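Local coordinates for protein YgiW (Escherichia coli, PDB 1NNX), which is of unknown function but is a periplasmic protein of the bacterial OB-fold family, whose fold in other proteins often binds ligands, at residues Gly44-Arg49 against Tyr55-Ala60; Glu89-Trp94 against Glu98-Gln103. All coordinates share one frame; numbering follows the deposited sequence. Where two conformers were deposited one is given.

Contact 1: residues Gly44-Arg49 against Tyr55-Ala60; sequences GNIVER and YVFKDA
Arg49 and Tyr55 run alongside each other at one end of this antiparallel pair. The arginine chain is extended from CG to NE, with CG anti to the backbone N (chi1 178°), so its methylenes follow the tyrosine ring; Arg49 CG comes within 3.6 Å of Tyr55 CE1. The hydroxyl lies over the centre of one guanidinium face, Tyr55 OH to Arg49 CZ 3.3 Å. The guanidinium and phenol ring planes are 24° apart; Arg49 NE is near Tyr55 OH, but at too poor an angle for a hydrogen bond. Trp73 meets the Tyr55 ring edge-to-face.

Apolar packing continues on the same side of the sheet. Ile46 reaches two aromatic side chains with different branches: CG2 touches Tyr55 near CB, whereas, in the conformer given, CD1 meets the edge of the Phe57 ring in its plane, Ile46 CD1 to Phe57 CD1 3.6 Å. The Phe57 ring reaches Gly44, Phe57 CZ lying 3.2 Å from Gly44 N, and Leu42, Val84 and Ile86 pack around it. Across the sheet, Val47 CG2 meets Val56 CG1 at 3.9 Å.

The backbone bonds set the register. Asn45 and Lys58 form a hydrogen-bonded pair with two nearly straight bonds, Lys58 N to Asn45 O being 2.8 Å. A water donates to both Asn45 OD1 and Lys58 O, giving that carbonyl a second polar partner after Asn45 N. Val56 O accepts from Val47 N (2.9 Å) while Val56 N donates to Glu48 O (2.8 Å). Val47 and Glu48 thus share one partner residue, and strand 38-51 gains a residue on strand 54-59, as at a classic beta bulge. Such a bulged, strongly twisted hairpin between the first two strands is characteristic of the OB fold, whose long first strand serves both ends of the sheet.

Contact 2: residues Glu89-Trp94 against Glu98-Gln103; sequences EVDKDW and EIDVKQ
Asp91, Glu98 and Asp100 have three different first torsions. In Asp91, CG stands opposite the backbone N (chi1 -163°); in Glu98, CG sits between the backbone N and the carbonyl carbon (chi1 71°) and the chain then extends outward; in Asp100, CG turns beside its own N. Strand alternation puts all three on one side of the sheet, and the torsions then swing their carboxylates toward one another. Asp91 and Glu98 run side by side, with Glu98 CG 3.3 Å from Asp91 CB, while the Asp100 side chain crosses Asp91 obliquely, their carboxylate planes 71° apart. In the conformers given, Asp91 OD2 is 2.8 Å from both Glu98 OE1 and Asp100 OD2. Glu98 and Asp100 each have a second conformer, however, and their own oxygens are implausibly close here, so the details of the cluster are doubtful.

Glu89 lies on this side too. Its chain bends at chi2, placing OE1 3.7 Å from Asp100 CB, while OE2 approaches the Lys102 methylenes, with Lys102 NZ too distant for a salt bridge. Trp39 packs against both Glu89 and Lys102.

The opposite side is apolar: Val90 CG2 touches Ile99 CD1 at 3.8 Å, and Val40, which meets both residues, helps bury them. Between the two sides the backbone is tied by two hydrogen-bonded pairs, Glu89 with Asp100 and Asp91 with Glu98. The bond from Asp91 N to Glu98 O is 2.8 Å and nearly straight; that from Glu98 N to Asp91 O is longer, 3.0 Å, and more bent.

With Asp36 OD2 also close to Asp91 OD1, the local potential is probably strongly negative. Such crowding would tend to raise the pKa of these acids and may lead one or more to keep a proton, though how far depends on a doubtful set of conformers.

From the N terminus, the chain runs through the long strand 38-51, turns tightly and returns as strand 54-59; contact 1 closes that hairpin. After strand 62-67 and a longer connection, strand 84-93 leads through another short turn into strand 96-106, and contact 2 closes this second hairpin. The two closures follow in series, neither nested nor crossed. The centres of contact 1 and contact 2 are about 14 Å apart, on opposite sides of the middle of the chain. Strand 62-67 pairs with both 54-59 and 96-106, and strand 38-51 also pairs with 84-93, so the hairpins are joined twice into one five-stranded sheet of order 1-2-3-5-4, the OB-fold topology.

Contact 1: residues Gly44-Arg49 against Tyr55-Ala60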
loop_
_atom_site.group_PDB
_atom_site.type_symbol
_atom_site.label_atom_id
_atom_site.label_comp_id
_atom_site.label_asym_id
_atom_site.label_seq_id
_atom_site.Cartn_x
_atom_site.Cartn_y
_atom_site.Cartn_z
ATOM N N GLY A 44 -6.376 5.571 -1.621
ATOM C CA GLY A 44 -7.534 4.805 -2.003
ATOM C C GLY A 44 -8.241 4.338 -0.773
ATOM O O GLY A 44 -8.286 5.038 0.230
ATOM N N ASN A 45 -8.843 3.184 -0.892
ATOM C CA ASN A 45 -9.635 2.634 0.198
ATOM C C ASN A 45 -9.271 1.200 0.518
ATOM O O ASN A 45 -8.984 0.374 -0.396
ATOM C CB ASN A 45 -11.115 2.693 -0.219
ATOM C CG ASN A 45 -11.577 4.158 -0.526
ATOM O OD1 ASN A 45 -11.371 4.627 -1.628
ATOM N ND2 ASN A 45 -12.095 4.844 0.427
ATOM N N ILE A 46 -9.274 0.895 1.818
ATOM C CA ILE A 46 -9.068 -0.497 2.270
ATOM C C ILE A 46 -10.510 -1.078 2.253
ATOM O O ILE A 46 -11.381 -0.590 3.009
ATOM C CB ILE A 46 -8.495 -0.551 3.686
ATOM C CG1 ILE A 46 -7.006 -0.053 3.683
ATOM C CG2 ILE A 46 -8.304 -2.057 4.087
ATOM C CD1 ILE A 46 -5.956 -0.857 2.929
ATOM N N VAL A 47 -10.753 -2.066 1.409
ATOM C CA VAL A 47 -12.111 -2.602 1.238
ATOM C C VAL A 47 -12.386 -3.973 1.806
ATOM O O VAL A 47 -13.556 -4.318 1.878
ATOM C CB VAL A 47 -12.528 -2.551 -0.255
ATOM C CG1 VAL A 47 -12.430 -1.105 -0.754
ATOM C CG2 VAL A 47 -11.634 -3.415 -1.137
ATOM N N GLU A 48 -11.364 -4.725 2.225
ATOM C CA GLU A 48 -11.591 -6.071 2.794
ATOM C C GLU A 48 -10.335 -6.527 3.484
ATOM O O GLU A 48 -9.192 -6.167 3.103
ATOM C CB GLU A 48 -11.982 -7.019 1.653
ATOM C CG GLU A 48 -12.298 -8.443 2.053
ATOM C CD GLU A 48 -12.714 -9.311 0.863
ATOM O OE1 GLU A 48 -12.025 -9.303 -0.194
ATOM O OE2 GLU A 48 -13.720 -10.035 1.015
ATOM N N ARG A 49 -10.525 -7.297 4.560
ATOM C CA ARG A 49 -9.391 -7.904 5.228
ATOM C C ARG A 49 -9.383 -9.351 4.711
ATOM O O ARG A 49 -10.413 -10.052 4.771
ATOM C CB ARG A 49 -9.607 -7.878 6.750
ATOM C CG ARG A 49 -8.456 -8.539 7.498
ATOM C CD ARG A 49 -8.582 -8.253 8.973
ATOM N NE ARG A 49 -7.353 -8.587 9.684
ATOM C CZ ARG A 49 -7.161 -8.312 10.968
ATOM N NH1 ARG A 49 -8.106 -7.727 11.655
ATOM N NH2 ARG A 49 -6.008 -8.585 11.554
ATOM N N TYR A 55 -4.741 -7.169 3.507
ATOM C CA TYR A 55 -5.931 -6.424 3.121
ATOM C C TYR A 55 -5.995 -6.120 1.668
ATOM O O TYR A 55 -4.966 -6.129 1.019
ATOM C CB TYR A 55 -5.987 -5.094 3.894
ATOM C CG TYR A 55 -5.966 -5.191 5.417
ATOM C CD1 TYR A 55 -7.158 -5.101 6.145
ATOM C CD2 TYR A 55 -4.772 -5.405 6.086
ATOM C CE1 TYR A 55 -7.152 -5.220 7.570
ATOM C CE2 TYR A 55 -4.740 -5.524 7.506
ATOM C CZ TYR A 55 -5.936 -5.432 8.222
ATOM O OH TYR A 55 -5.904 -5.593 9.603
ATOM N N VAL A 56 -7.195 -5.845 1.175
ATOM C CA VAL A 56 -7.331 -5.430 -0.234
ATOM C C VAL A 56 -7.476 -3.901 -0.290
ATOM O O VAL A 56 -8.313 -3.316 0.402
ATOM C CB VAL A 56 -8.572 -6.043 -0.894
ATOM C CG1 VAL A 56 -8.674 -5.613 -2.404
ATOM C CG2 VAL A 56 -8.419 -7.629 -0.878
ATOM N N PHE A 57 -6.611 -3.273 -1.079
ATOM C CA PHE A 57 -6.604 -1.818 -1.252
ATOM C C PHE A 57 -7.071 -1.519 -2.684
ATOM O O PHE A 57 -6.578 -2.094 -3.625
ATOM C CB PHE A 57 -5.177 -1.339 -1.030
ATOM C CG PHE A 57 -5.033 0.138 -1.168
ATOM C CD1 PHE A 57 -5.301 1.011 -0.134
ATOM C CD2 PHE A 57 -4.574 0.649 -2.377
ATOM C CE1 PHE A 57 -5.079 2.408 -0.298
ATOM C CE2 PHE A 57 -4.362 2.028 -2.525
ATOM C CZ PHE A 57 -4.615 2.875 -1.470
ATOM N N LYS A 58 -7.997 -0.580 -2.807
ATOM C CA LYS A 58 -8.561 -0.221 -4.122
ATOM C C LYS A 58 -8.488 1.267 -4.391
ATOM O O LYS A 58 -8.705 2.084 -3.531
ATOM C CB LYS A 58 -10.008 -0.701 -4.150
ATOM C CG LYS A 58 -10.795 -0.462 -5.429
ATOM C CD LYS A 58 -12.224 -0.885 -5.182
ATOM C CE LYS A 58 -13.106 -0.806 -6.404
ATOM N NZ LYS A 58 -14.418 -1.457 -6.120
ATOM N N ASP A 59 -8.117 1.579 -5.613
ATOM C CA ASP A 59 -8.178 2.995 -6.089
ATOM C C ASP A 59 -8.910 2.897 -7.423
ATOM O O ASP A 59 -9.358 1.840 -7.866
ATOM C CB ASP A 59 -6.842 3.760 -6.151
ATOM C CG ASP A 59 -5.919 3.381 -7.268
ATOM O OD1 ASP A 59 -6.277 2.537 -8.111
ATOM O OD2 ASP A 59 -4.805 3.976 -7.300
ATOM N N ALA A 60 -9.098 4.051 -8.077
ATOM C CA ALA A 60 -9.811 3.996 -9.342
ATOM C C ALA A 60 -9.203 3.126 -10.456
ATOM O O ALA A 60 -9.901 2.764 -11.408
ATOM C CB ALA A 60 -9.956 5.412 -9.861
HETATM O O HOH W 1 -11.317 3.311 -3.724
#

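Contact 2: residues Glu89-Trp94 against Glu98-Gln103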
loop_
_atom_site.group_PDB
_atom_site.type_symbol
_atom_site.label_atom_id
_atom_site.label_comp_id
_atom_site.label_asym_id
_atom_site.label_seq_id
_atom_site.Cartn_x
_atom_site.Cartn_y
_atom_site.Cartn_z
ATOM N N GLU A 89 6.673 -0.310 0.648
ATOM C CA GLU A 89 7.444 -0.881 -0.476
ATOM C C GLU A 89 6.702 -1.874 -1.281
ATOM O O GLU A 89 5.975 -2.706 -0.743
ATOM C CB GLU A 89 8.679 -1.623 0.026
ATOM C CG GLU A 89 9.607 -0.792 0.889
ATOM C CD GLU A 89 9.274 -0.818 2.339
ATOM O OE1 GLU A 89 8.344 -1.547 2.743
ATOM O OE2 GLU A 89 9.967 -0.099 3.076
ATOM N N VAL A 90 6.891 -1.784 -2.595
ATOM C CA VAL A 90 6.326 -2.799 -3.492
ATOM C C VAL A 90 7.143 -4.075 -3.190
ATOM O O VAL A 90 8.372 -4.035 -3.165
ATOM C CB VAL A 90 6.529 -2.379 -5.002
ATOM C CG1 VAL A 90 6.225 -3.605 -5.947
ATOM C CG2 VAL A 90 5.553 -1.296 -5.349
ATOM N N ASP A 91 6.464 -5.180 -2.878
ATOM C CA ASP A 91 7.093 -6.487 -2.580
ATOM C C ASP A 91 6.582 -7.374 -3.696
ATOM O O ASP A 91 5.430 -7.810 -3.689
ATOM C CB ASP A 91 6.539 -7.024 -1.245
ATOM C CG ASP A 91 7.382 -8.110 -0.647
ATOM O OD1 ASP A 91 8.381 -8.491 -1.278
ATOM O OD2 ASP A 91 7.045 -8.571 0.472
ATOM N N LYS A 92 7.465 -7.695 -4.629
ATOM C CA LYS A 92 7.059 -8.459 -5.795
ATOM C C LYS A 92 7.887 -9.674 -5.891
ATOM O O LYS A 92 9.106 -9.612 -5.846
ATOM C CB LYS A 92 7.274 -7.622 -7.052
ATOM C CG LYS A 92 6.697 -8.225 -8.330
ATOM C CD LYS A 92 7.228 -7.488 -9.557
ATOM C CE LYS A 92 6.190 -6.575 -10.171
ATOM N NZ LYS A 92 6.764 -5.827 -11.377
ATOM N N ASP A 93 7.186 -10.793 -6.028
ATOM C CA ASP A 93 7.804 -12.117 -6.169
ATOM C C ASP A 93 7.266 -12.758 -7.425
ATOM O O ASP A 93 6.437 -12.216 -8.068
ATOM C CB ASP A 93 7.441 -12.970 -4.965
ATOM C CG ASP A 93 8.295 -12.656 -3.775
ATOM O OD1 ASP A 93 8.720 -11.483 -3.647
ATOM O OD2 ASP A 93 8.542 -13.569 -2.962
ATOM N N TRP A 94 7.709 -13.984 -7.721
ATOM C CA TRP A 94 7.224 -14.662 -8.916
ATOM C C TRP A 94 5.717 -14.864 -8.928
ATOM O O TRP A 94 5.086 -14.826 -9.981
ATOM C CB TRP A 94 7.917 -16.029 -9.065
ATOM C CG TRP A 94 7.548 -17.020 -8.006
ATOM C CD1 TRP A 94 8.019 -17.100 -6.737
ATOM C CD2 TRP A 94 6.531 -18.013 -8.108
ATOM N NE1 TRP A 94 7.353 -18.075 -6.028
ATOM C CE2 TRP A 94 6.427 -18.645 -6.855
ATOM C CE3 TRP A 94 5.690 -18.409 -9.136
ATOM C CZ2 TRP A 94 5.502 -19.657 -6.614
ATOM C CZ3 TRP A 94 4.783 -19.416 -8.905
ATOM C CH2 TRP A 94 4.689 -20.017 -7.668
ATOM N N GLU A 98 2.536 -7.112 -3.620
ATOM C CA GLU A 98 1.780 -6.597 -2.485
ATOM C C GLU A 98 2.560 -5.332 -2.079
ATOM O O GLU A 98 3.668 -5.050 -2.533
ATOM C CB GLU A 98 1.952 -7.440 -1.185
ATOM C CG GLU A 98 3.371 -7.397 -0.412
ATOM C CD GLU A 98 3.445 -8.430 0.725
ATOM O OE1 GLU A 98 4.456 -8.446 1.460
ATOM O OE2 GLU A 98 2.485 -9.226 0.873
ATOM N N ILE A 99 1.938 -4.526 -1.271
ATOM C CA ILE A 99 2.629 -3.380 -0.689
ATOM C C ILE A 99 2.882 -3.673 0.796
ATOM O O ILE A 99 1.928 -4.043 1.512
ATOM C CB ILE A 99 1.776 -2.084 -0.732
ATOM C CG1 ILE A 99 1.305 -1.782 -2.157
ATOM C CG2 ILE A 99 2.626 -0.888 -0.163
ATOM C CD1 ILE A 99 2.498 -1.661 -3.109
ATOM N N ASP A 100 4.123 -3.529 1.260
ATOM C CA ASP A 100 4.402 -3.726 2.728
ATOM C C ASP A 100 4.249 -2.336 3.278
ATOM O O ASP A 100 5.100 -1.490 3.029
ATOM C CB ASP A 100 5.840 -4.278 2.716
ATOM C CG ASP A 100 5.937 -5.708 2.096
ATOM O OD1 ASP A 100 4.944 -6.466 2.136
ATOM O OD2 ASP A 100 7.034 -6.029 1.610
ATOM N N VAL A 101 3.186 -2.109 4.036
ATOM C CA VAL A 101 2.875 -0.760 4.481
ATOM C C VAL A 101 3.640 -0.268 5.694
ATOM O O VAL A 101 3.612 -0.925 6.773
ATOM C CB VAL A 101 1.341 -0.650 4.709
ATOM C CG1 VAL A 101 1.001 0.736 5.225
ATOM C CG2 VAL A 101 0.570 -1.010 3.383
ATOM N N LYS A 102 4.293 0.884 5.556
ATOM C CA LYS A 102 4.995 1.480 6.726
ATOM C C LYS A 102 4.137 2.499 7.442
ATOM O O LYS A 102 4.326 2.758 8.626
ATOM C CB LYS A 102 6.270 2.206 6.281
ATOM C CG LYS A 102 7.399 1.308 5.913
ATOM C CD LYS A 102 7.962 0.608 7.215
ATOM C CE LYS A 102 9.282 -0.096 6.966
ATOM N NZ LYS A 102 9.716 -0.877 8.214
ATOM N N GLN A 103 3.180 3.100 6.743
ATOM C CA GLN A 103 2.366 4.147 7.292
ATOM C C GLN A 103 1.023 4.227 6.605
ATOM O O GLN A 103 0.925 4.122 5.378
ATOM C CB GLN A 103 3.005 5.537 7.421
ATOM C CG GLN A 103 2.052 6.696 7.910
ATOM C CD GLN A 103 2.743 7.904 8.454
ATOM O OE1 GLN A 103 3.946 8.044 8.377
ATOM N NE2 GLN A 103 1.956 8.798 9.035
#